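Local coordinates for NOL1/NOP2/sun family protein (Enterococcus faecium, PDB 3M4X), which probably transfers methyl groups to ribosomal RNA, as an RsmF-like member of the NOL1/NOP2/sun family with methyltransferase and PUA RNA-binding domains, at residues 89-101 / 283-297. Sequence-based numbering, arbitrary orientation.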
ATOM      1  N   SER A  89       2.723  -2.684   9.401  1.00 40.12           N
ATOM      2  CA  SER A  89       2.197  -1.832  10.466  1.00 44.78           C
ATOM      3  C   SER A  89       1.453  -0.645   9.865  1.00 37.05           C
ATOM      4  O   SER A  89       1.923  -0.012   8.925  1.00 39.21           O
ATOM      5  CB  SER A  89       3.289  -1.390  11.448  1.00 52.19           C
ATOM      6  OG  SER A  89       4.318  -0.680  10.792  1.00 57.87           O
ATOM      7  N   GLN A  90       0.270  -0.382  10.407  1.00 35.15           N
ATOM      8  CA  GLN A  90      -0.630   0.643   9.893  1.00 36.39           C
ATOM      9  C   GLN A  90      -1.546   1.066  11.032  1.00 38.42           C
ATOM     10  O   GLN A  90      -2.068   0.214  11.758  1.00 37.04           O
ATOM     11  CB  GLN A  90      -1.463   0.081   8.744  1.00 31.51           C
ATOM     12  CG  GLN A  90      -2.329   1.115   8.070  1.00 36.23           C
ATOM     13  CD  GLN A  90      -3.184   0.546   6.968  1.00 37.27           C
ATOM     14  OE1 GLN A  90      -3.467  -0.656   6.936  1.00 36.44           O
ATOM     15  NE2 GLN A  90      -3.610   1.406   6.054  1.00 30.57           N
ATOM     16  N   GLU A  91      -1.741   2.367  11.217  1.00 40.91           N
ATOM     17  CA  GLU A  91      -2.555   2.810  12.344  1.00 38.89           C
ATOM     18  C   GLU A  91      -4.012   2.441  12.085  1.00 33.23           C
ATOM     19  O   GLU A  91      -4.470   2.482  10.951  1.00 38.29           O
ATOM     20  CB  GLU A  91      -2.365   4.299  12.621  1.00 48.78           C
ATOM     21  CG  GLU A  91      -3.318   5.214  11.899  1.00 55.68           C
ATOM     22  CD  GLU A  91      -4.530   5.577  12.735  1.00 52.21           C
ATOM     23  OE1 GLU A  91      -4.678   5.076  13.878  1.00 41.19           O
ATOM     24  OE2 GLU A  91      -5.334   6.377  12.233  1.00 59.53           O
ATOM     25  N   PRO A  92      -4.724   2.018  13.136  1.00 36.26           N
ATOM     26  CA  PRO A  92      -6.074   1.446  13.045  1.00 37.32           C
ATOM     27  C   PRO A  92      -7.128   2.219  12.257  1.00 38.04           C
ATOM     28  O   PRO A  92      -7.866   1.584  11.499  1.00 40.43           O
ATOM     29  CB  PRO A  92      -6.472   1.285  14.512  1.00 36.51           C
ATOM     30  CG  PRO A  92      -5.172   0.931  15.154  1.00 33.84           C
ATOM     31  CD  PRO A  92      -4.128   1.775  14.462  1.00 32.86           C
ATOM     32  N   SER A  93      -7.220   3.532  12.407  1.00 37.53           N
ATOM     33  CA  SER A  93      -8.230   4.251  11.641  1.00 34.75           C
ATOM     34  C   SER A  93      -7.835   4.395  10.172  1.00 32.02           C
ATOM     35  O   SER A  93      -8.692   4.452   9.292  1.00 32.68           O
ATOM     36  CB  SER A  93      -8.585   5.606  12.277  1.00 36.10           C
ATOM     37  OG  SER A  93      -7.659   6.619  11.941  1.00 41.06           O
ATOM     38  N   ALA A  94      -6.538   4.449   9.910  1.00 33.63           N
ATOM     39  CA  ALA A  94      -6.053   4.526   8.532  1.00 35.80           C
ATOM     40  C   ALA A  94      -6.493   3.300   7.714  1.00 32.31           C
ATOM     41  O   ALA A  94      -6.699   3.383   6.502  1.00 35.88           O
ATOM     42  CB  ALA A  94      -4.536   4.680   8.508  1.00 31.80           C
HETATM   43  N   MSE A  95      -6.659   2.165   8.386  1.00 34.30           N
HETATM   44  CA  MSE A  95      -7.072   0.940   7.699  1.00 34.18           C
HETATM   45  C   MSE A  95      -8.453   1.072   7.073  1.00 35.77           C
HETATM   46  O   MSE A  95      -8.826   0.281   6.201  1.00 35.84           O
HETATM   47  CB  MSE A  95      -7.075  -0.242   8.653  1.00 31.58           C
HETATM   48  CG  MSE A  95      -5.722  -0.582   9.250  1.00 30.82           C
HETATM   49 SE   MSE A  95      -5.930  -2.203  10.336  1.00 49.72          SE
HETATM   50  CE  MSE A  95      -4.180  -2.211  11.211  1.00 28.17           C
ATOM     51  N   ILE A  96      -9.221   2.057   7.528  1.00 34.50           N
ATOM     52  CA  ILE A  96     -10.591   2.222   7.049  1.00 35.54           C
ATOM     53  C   ILE A  96     -10.593   2.548   5.560  1.00 29.96           C
ATOM     54  O   ILE A  96     -11.510   2.185   4.833  1.00 28.22           O
ATOM     55  CB  ILE A  96     -11.342   3.337   7.814  1.00 45.33           C
ATOM     56  CG1 ILE A  96     -12.843   3.249   7.549  1.00 46.47           C
ATOM     57  CG2 ILE A  96     -10.825   4.720   7.413  1.00 47.27           C
ATOM     58  CD1 ILE A  96     -13.435   1.928   7.898  1.00 51.57           C
ATOM     59  N   VAL A  97      -9.547   3.226   5.113  1.00 31.91           N
ATOM     60  CA  VAL A  97      -9.503   3.727   3.752  1.00 35.33           C
ATOM     61  C   VAL A  97      -9.417   2.571   2.761  1.00 38.32           C
ATOM     62  O   VAL A  97     -10.238   2.466   1.846  1.00 40.71           O
ATOM     63  CB  VAL A  97      -8.319   4.692   3.583  1.00 33.97           C
ATOM     64  CG1 VAL A  97      -8.207   5.149   2.158  1.00 27.19           C
ATOM     65  CG2 VAL A  97      -8.491   5.873   4.524  1.00 31.60           C
ATOM     66  N   GLY A  98      -8.442   1.686   2.970  1.00 33.60           N
ATOM     67  CA  GLY A  98      -8.293   0.500   2.148  1.00 30.86           C
ATOM     68  C   GLY A  98      -9.505  -0.398   2.207  1.00 27.89           C
ATOM     69  O   GLY A  98      -9.900  -1.014   1.218  1.00 32.30           O
ATOM     70  N   THR A  99     -10.125  -0.467   3.371  1.00 31.59           N
ATOM     71  CA  THR A  99     -11.308  -1.304   3.505  1.00 33.46           C
ATOM     72  C   THR A  99     -12.482  -0.722   2.712  1.00 32.04           C
ATOM     73  O   THR A  99     -13.177  -1.448   2.004  1.00 32.34           O
ATOM     74  CB  THR A  99     -11.663  -1.513   4.974  1.00 35.43           C
ATOM     75  OG1 THR A  99     -10.606  -2.252   5.596  1.00 34.48           O
ATOM     76  CG2 THR A  99     -12.972  -2.279   5.114  1.00 33.83           C
ATOM     77  N   ALA A 100     -12.684   0.587   2.822  1.00 32.75           N
ATOM     78  CA  ALA A 100     -13.724   1.279   2.051  1.00 35.55           C
ATOM     79  C   ALA A 100     -13.554   1.049   0.555  1.00 33.96           C
ATOM     80  O   ALA A 100     -14.529   0.866  -0.170  1.00 32.67           O
ATOM     81  CB  ALA A 100     -13.693   2.762   2.339  1.00 35.20           C
ATOM     82  N   ALA A 101     -12.303   1.048   0.113  1.00 36.05           N
ATOM     83  CA  ALA A 101     -11.980   0.947  -1.302  1.00 32.47           C
ATOM     84  C   ALA A 101     -12.431  -0.364  -1.914  1.00 34.13           C
ATOM     85  O   ALA A 101     -12.842  -0.392  -3.071  1.00 37.20           O
ATOM     86  CB  ALA A 101     -10.480   1.162  -1.529  1.00 28.94           C
ATOM     87  N   ILE A 283     -17.883   8.737   6.081  1.00 38.78           N
ATOM     88  CA  ILE A 283     -17.493   8.164   7.368  1.00 37.29           C
ATOM     89  C   ILE A 283     -16.534   9.062   8.111  1.00 36.17           C
ATOM     90  O   ILE A 283     -15.535   9.509   7.554  1.00 35.39           O
ATOM     91  CB  ILE A 283     -16.749   6.836   7.183  1.00 33.66           C
ATOM     92  CG1 ILE A 283     -17.685   5.734   6.690  1.00 33.43           C
ATOM     93  CG2 ILE A 283     -16.045   6.427   8.474  1.00 33.14           C
ATOM     94  CD1 ILE A 283     -16.937   4.428   6.401  1.00 38.44           C
ATOM     95  N   ARG A 284     -16.836   9.308   9.376  1.00 38.74           N
ATOM     96  CA  ARG A 284     -15.912  10.016  10.243  1.00 41.11           C
ATOM     97  C   ARG A 284     -15.434   9.114  11.364  1.00 38.70           C
ATOM     98  O   ARG A 284     -16.188   8.310  11.904  1.00 37.65           O
ATOM     99  CB  ARG A 284     -16.539  11.293  10.816  1.00 35.32           C
ATOM    100  CG  ARG A 284     -16.355  12.511   9.916  1.00 36.36           C
ATOM    101  CD  ARG A 284     -17.071  13.733  10.484  1.00 36.10           C
ATOM    102  NE  ARG A 284     -16.810  14.942   9.709  1.00 35.81           N
ATOM    103  CZ  ARG A 284     -15.761  15.747   9.888  1.00 40.83           C
ATOM    104  NH1 ARG A 284     -14.854  15.486  10.826  1.00 39.04           N
ATOM    105  NH2 ARG A 284     -15.619  16.820   9.122  1.00 40.12           N
ATOM    106  N   ILE A 285     -14.167   9.256  11.707  1.00 35.68           N
ATOM    107  CA  ILE A 285     -13.633   8.575  12.868  1.00 36.93           C
ATOM    108  C   ILE A 285     -13.136   9.634  13.847  1.00 38.22           C
ATOM    109  O   ILE A 285     -12.224  10.402  13.537  1.00 38.84           O
ATOM    110  CB  ILE A 285     -12.525   7.570  12.467  1.00 39.41           C
ATOM    111  CG1 ILE A 285     -13.137   6.444  11.631  1.00 38.21           C
ATOM    112  CG2 ILE A 285     -11.847   6.992  13.703  1.00 45.20           C
ATOM    113  CD1 ILE A 285     -12.147   5.480  11.083  1.00 46.28           C
ATOM    114  N   TRP A 286     -13.782   9.699  15.006  1.00 39.10           N
ATOM    115  CA  TRP A 286     -13.438  10.666  16.045  1.00 45.12           C
ATOM    116  C   TRP A 286     -12.723   9.933  17.181  1.00 51.27           C
ATOM    117  O   TRP A 286     -13.174   8.870  17.614  1.00 51.33           O
ATOM    118  CB  TRP A 286     -14.696  11.332  16.603  1.00 43.57           C
ATOM    119  CG  TRP A 286     -15.486  12.239  15.660  1.00 42.72           C
ATOM    120  CD1 TRP A 286     -16.656  11.936  15.015  1.00 36.53           C
ATOM    121  CD2 TRP A 286     -15.190  13.607  15.325  1.00 40.96           C
ATOM    122  NE1 TRP A 286     -17.089  13.018  14.281  1.00 37.57           N
ATOM    123  CE2 TRP A 286     -16.212  14.057  14.459  1.00 38.00           C
ATOM    124  CE3 TRP A 286     -14.162  14.491  15.669  1.00 37.46           C
ATOM    125  CZ2 TRP A 286     -16.227  15.349  13.926  1.00 36.57           C
ATOM    126  CZ3 TRP A 286     -14.179  15.773  15.137  1.00 38.44           C
ATOM    127  CH2 TRP A 286     -15.206  16.192  14.277  1.00 34.49           C
ATOM    128  N   PRO A 287     -11.609  10.495  17.671  1.00 52.34           N
ATOM    129  CA  PRO A 287     -10.779   9.830  18.690  1.00 48.67           C
ATOM    130  C   PRO A 287     -11.508   9.665  20.031  1.00 46.37           C
ATOM    131  O   PRO A 287     -11.226   8.745  20.790  1.00 46.09           O
ATOM    132  CB  PRO A 287      -9.587  10.782  18.862  1.00 49.38           C
ATOM    133  CG  PRO A 287      -9.689  11.791  17.752  1.00 53.29           C
ATOM    134  CD  PRO A 287     -11.114  11.836  17.325  1.00 52.54           C
ATOM    135  N   HIS A 288     -12.435  10.562  20.328  1.00 42.67           N
ATOM    136  CA  HIS A 288     -13.148  10.488  21.594  1.00 49.45           C
ATOM    137  C   HIS A 288     -14.333   9.525  21.539  1.00 52.80           C
ATOM    138  O   HIS A 288     -14.958   9.245  22.560  1.00 57.16           O
ATOM    139  CB  HIS A 288     -13.612  11.881  22.019  1.00 52.20           C
ATOM    140  CG  HIS A 288     -14.600  12.507  21.083  1.00 50.41           C
ATOM    141  ND1 HIS A 288     -14.250  12.976  19.832  1.00 45.01           N
ATOM    142  CD2 HIS A 288     -15.923  12.754  21.221  1.00 48.64           C
ATOM    143  CE1 HIS A 288     -15.319  13.480  19.241  1.00 46.21           C
ATOM    144  NE2 HIS A 288     -16.346  13.359  20.062  1.00 44.06           N
ATOM    145  N   LYS A 289     -14.609   9.003  20.348  1.00 49.91           N
ATOM    146  CA  LYS A 289     -15.864   8.319  20.057  1.00 53.63           C
ATOM    147  C   LYS A 289     -15.608   6.927  19.503  1.00 56.28           C
ATOM    148  O   LYS A 289     -16.219   5.949  19.929  1.00 57.94           O
ATOM    149  CB  LYS A 289     -16.642   9.109  18.997  1.00 53.75           C
ATOM    150  CG  LYS A 289     -18.001   9.623  19.425  1.00 58.57           C
ATOM    151  CD  LYS A 289     -18.760  10.114  18.204  1.00 66.07           C
ATOM    152  CE  LYS A 289     -20.188  10.554  18.514  1.00 71.16           C
ATOM    153  NZ  LYS A 289     -20.946  10.803  17.249  1.00 72.25           N
ATOM    154  N   ASP A 290     -14.712   6.865  18.521  1.00 56.28           N
ATOM    155  CA  ASP A 290     -14.439   5.648  17.775  1.00 51.60           C
ATOM    156  C   ASP A 290     -13.042   5.164  18.089  1.00 57.29           C
ATOM    157  O   ASP A 290     -12.333   5.766  18.886  1.00 59.58           O
ATOM    158  CB  ASP A 290     -14.534   5.922  16.277  1.00 46.12           C
ATOM    159  CG  ASP A 290     -15.844   6.550  15.883  1.00 46.49           C
ATOM    160  OD1 ASP A 290     -16.898   5.957  16.185  1.00 48.71           O
ATOM    161  OD2 ASP A 290     -15.821   7.641  15.278  1.00 49.48           O
ATOM    162  N   GLN A 291     -12.644   4.074  17.446  1.00 63.31           N
ATOM    163  CA  GLN A 291     -11.288   3.573  17.591  1.00 65.29           C
ATOM    164  C   GLN A 291     -10.366   4.281  16.607  1.00 59.70           C
ATOM    165  O   GLN A 291     -10.775   4.606  15.496  1.00 67.09           O
ATOM    166  CB  GLN A 291     -11.261   2.061  17.378  1.00 69.23           C
ATOM    167  CG  GLN A 291     -11.846   1.316  18.548  1.00 77.36           C
ATOM    168  CD  GLN A 291     -11.311   1.861  19.858  1.00 88.93           C
ATOM    169  OE1 GLN A 291     -10.110   2.122  19.987  1.00 89.68           O
ATOM    170  NE2 GLN A 291     -12.200   2.054  20.835  1.00 92.77           N
ATOM    171  N   GLY A 292      -9.134   4.546  17.021  1.00 48.67           N
ATOM    172  CA  GLY A 292      -8.161   5.137  16.125  1.00 45.50           C
ATOM    173  C   GLY A 292      -8.005   6.642  16.216  1.00 46.14           C
ATOM    174  O   GLY A 292      -8.688   7.317  16.987  1.00 47.59           O
ATOM    175  N   GLU A 293      -7.123   7.166  15.374  1.00 39.58           N
ATOM    176  CA  GLU A 293      -6.638   8.525  15.494  1.00 40.09           C
ATOM    177  C   GLU A 293      -7.553   9.606  14.922  1.00 45.18           C
ATOM    178  O   GLU A 293      -7.658  10.705  15.481  1.00 51.16           O
ATOM    179  CB  GLU A 293      -5.243   8.613  14.883  1.00 41.58           C
ATOM    180  CG  GLU A 293      -4.218   7.836  15.700  1.00 43.52           C
ATOM    181  CD  GLU A 293      -4.208   8.281  17.155  1.00 44.38           C
ATOM    182  OE1 GLU A 293      -4.483   7.452  18.051  1.00 44.90           O
ATOM    183  OE2 GLU A 293      -3.949   9.476  17.397  1.00 50.35           O
ATOM    184  N   GLY A 294      -8.223   9.302  13.822  1.00 41.35           N
ATOM    185  CA  GLY A 294      -9.038  10.299  13.162  1.00 47.11           C
ATOM    186  C   GLY A 294      -8.876  10.236  11.657  1.00 47.09           C
ATOM    187  O   GLY A 294      -7.773  10.352  11.122  1.00 41.90           O
ATOM    188  N   HIS A 295      -9.995  10.047  10.976  1.00 47.72           N
ATOM    189  CA  HIS A 295     -10.002   9.928   9.530  1.00 41.07           C
ATOM    190  C   HIS A 295     -11.353  10.342   8.969  1.00 38.86           C
ATOM    191  O   HIS A 295     -12.384  10.288   9.651  1.00 40.43           O
ATOM    192  CB  HIS A 295      -9.669   8.489   9.113  1.00 39.99           C
ATOM    193  CG  HIS A 295      -8.320   8.343   8.475  1.00 42.14           C
ATOM    194  ND1 HIS A 295      -7.170   8.105   9.203  1.00 48.65           N
ATOM    195  CD2 HIS A 295      -7.931   8.415   7.180  1.00 40.17           C
ATOM    196  CE1 HIS A 295      -6.136   8.035   8.384  1.00 48.18           C
ATOM    197  NE2 HIS A 295      -6.572   8.217   7.148  1.00 48.07           N
ATOM    198  N   PHE A 296     -11.329  10.781   7.721  1.00 36.38           N
ATOM    199  CA  PHE A 296     -12.533  10.988   6.942  1.00 34.86           C
ATOM    200  C   PHE A 296     -12.405  10.142   5.675  1.00 31.58           C
ATOM    201  O   PHE A 296     -11.351  10.136   5.049  1.00 32.92           O
ATOM    202  CB  PHE A 296     -12.653  12.473   6.579  1.00 30.94           C
ATOM    203  CG  PHE A 296     -13.810  12.791   5.695  1.00 31.48           C
ATOM    204  CD1 PHE A 296     -15.092  12.916   6.223  1.00 32.45           C
ATOM    205  CD2 PHE A 296     -13.621  13.002   4.332  1.00 34.12           C
ATOM    206  CE1 PHE A 296     -16.170  13.232   5.406  1.00 32.24           C
ATOM    207  CE2 PHE A 296     -14.692  13.318   3.505  1.00 26.09           C
ATOM    208  CZ  PHE A 296     -15.962  13.432   4.041  1.00 34.40           C
ATOM    209  N   VAL A 297     -13.461   9.421   5.310  1.00 31.42           N
ATOM    210  CA  VAL A 297     -13.475   8.672   4.059  1.00 35.06           C
ATOM    211  C   VAL A 297     -14.795   8.782   3.322  1.00 36.00           C
ATOM    212  O   VAL A 297     -15.855   8.786   3.935  1.00 32.42           O
ATOM    213  CB  VAL A 297     -13.193   7.162   4.251  1.00 40.20           C
ATOM    214  CG1 VAL A 297     -13.063   6.492   2.886  1.00 36.07           C
ATOM    215  CG2 VAL A 297     -11.928   6.971   5.010  1.00 49.83           C
TER
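Glu91 lays its bent side chain against Glu293, OE1 coming to 3.3 Å from Glu293 CG, and the carboxylate of Glu293 leads away from Glu91 to a salt bridge with Arg192. Glu91 also accepts weak bonds from the backbone N-H groups of Ser93 and Ala94, which hold its carboxylate loosely over them. At Ser93 the backbones come nearest, its CA lying 4.6 Å from that of Gly292, and Ser93 CB packs on the bare CA of Gly292. Ser93 OG is held between the backbone N and the carbonyl carbon (chi1 82°), a rotation that brings it to the turn: it receives a weak bond from Gly294 N (3.3 Å) and one from His295 ND1 (3.2 Å), whose direction is tilted 24° out of the imidazole plane. Ala94 covers a face of that imidazole in a CH-pi contact, its CA 3.9 Å from the centroid, while Glu91 OE2 sits at the ring edge. His295 NE2 is buried without a polar partner in the model. From Ile96 onward the contact is apolar. Ile96 sends its CG2 branch between Val297 and Ile285, though the exact place of this methyl is doubtful. Val97 CG2, anti to its carbonyl carbon, reaches Val297 CG2 and His295 CD2, and Ala100 CB meets the other Val297 branch, CG1, at 3.8 Å. Helix 95-101 thus lies nearly parallel to strand 295-297, their local axes 12° apart and 8.8 Å at closest approach, packed on the hairpin that strands 283-285 and 295-302 add to the central sheet of the Rossmann-like methyltransferase domain. Strand 228-234 continues this floor through Ser233 and Ile231, and helix 118-127 flanks the helix through Lys119 and Leu123.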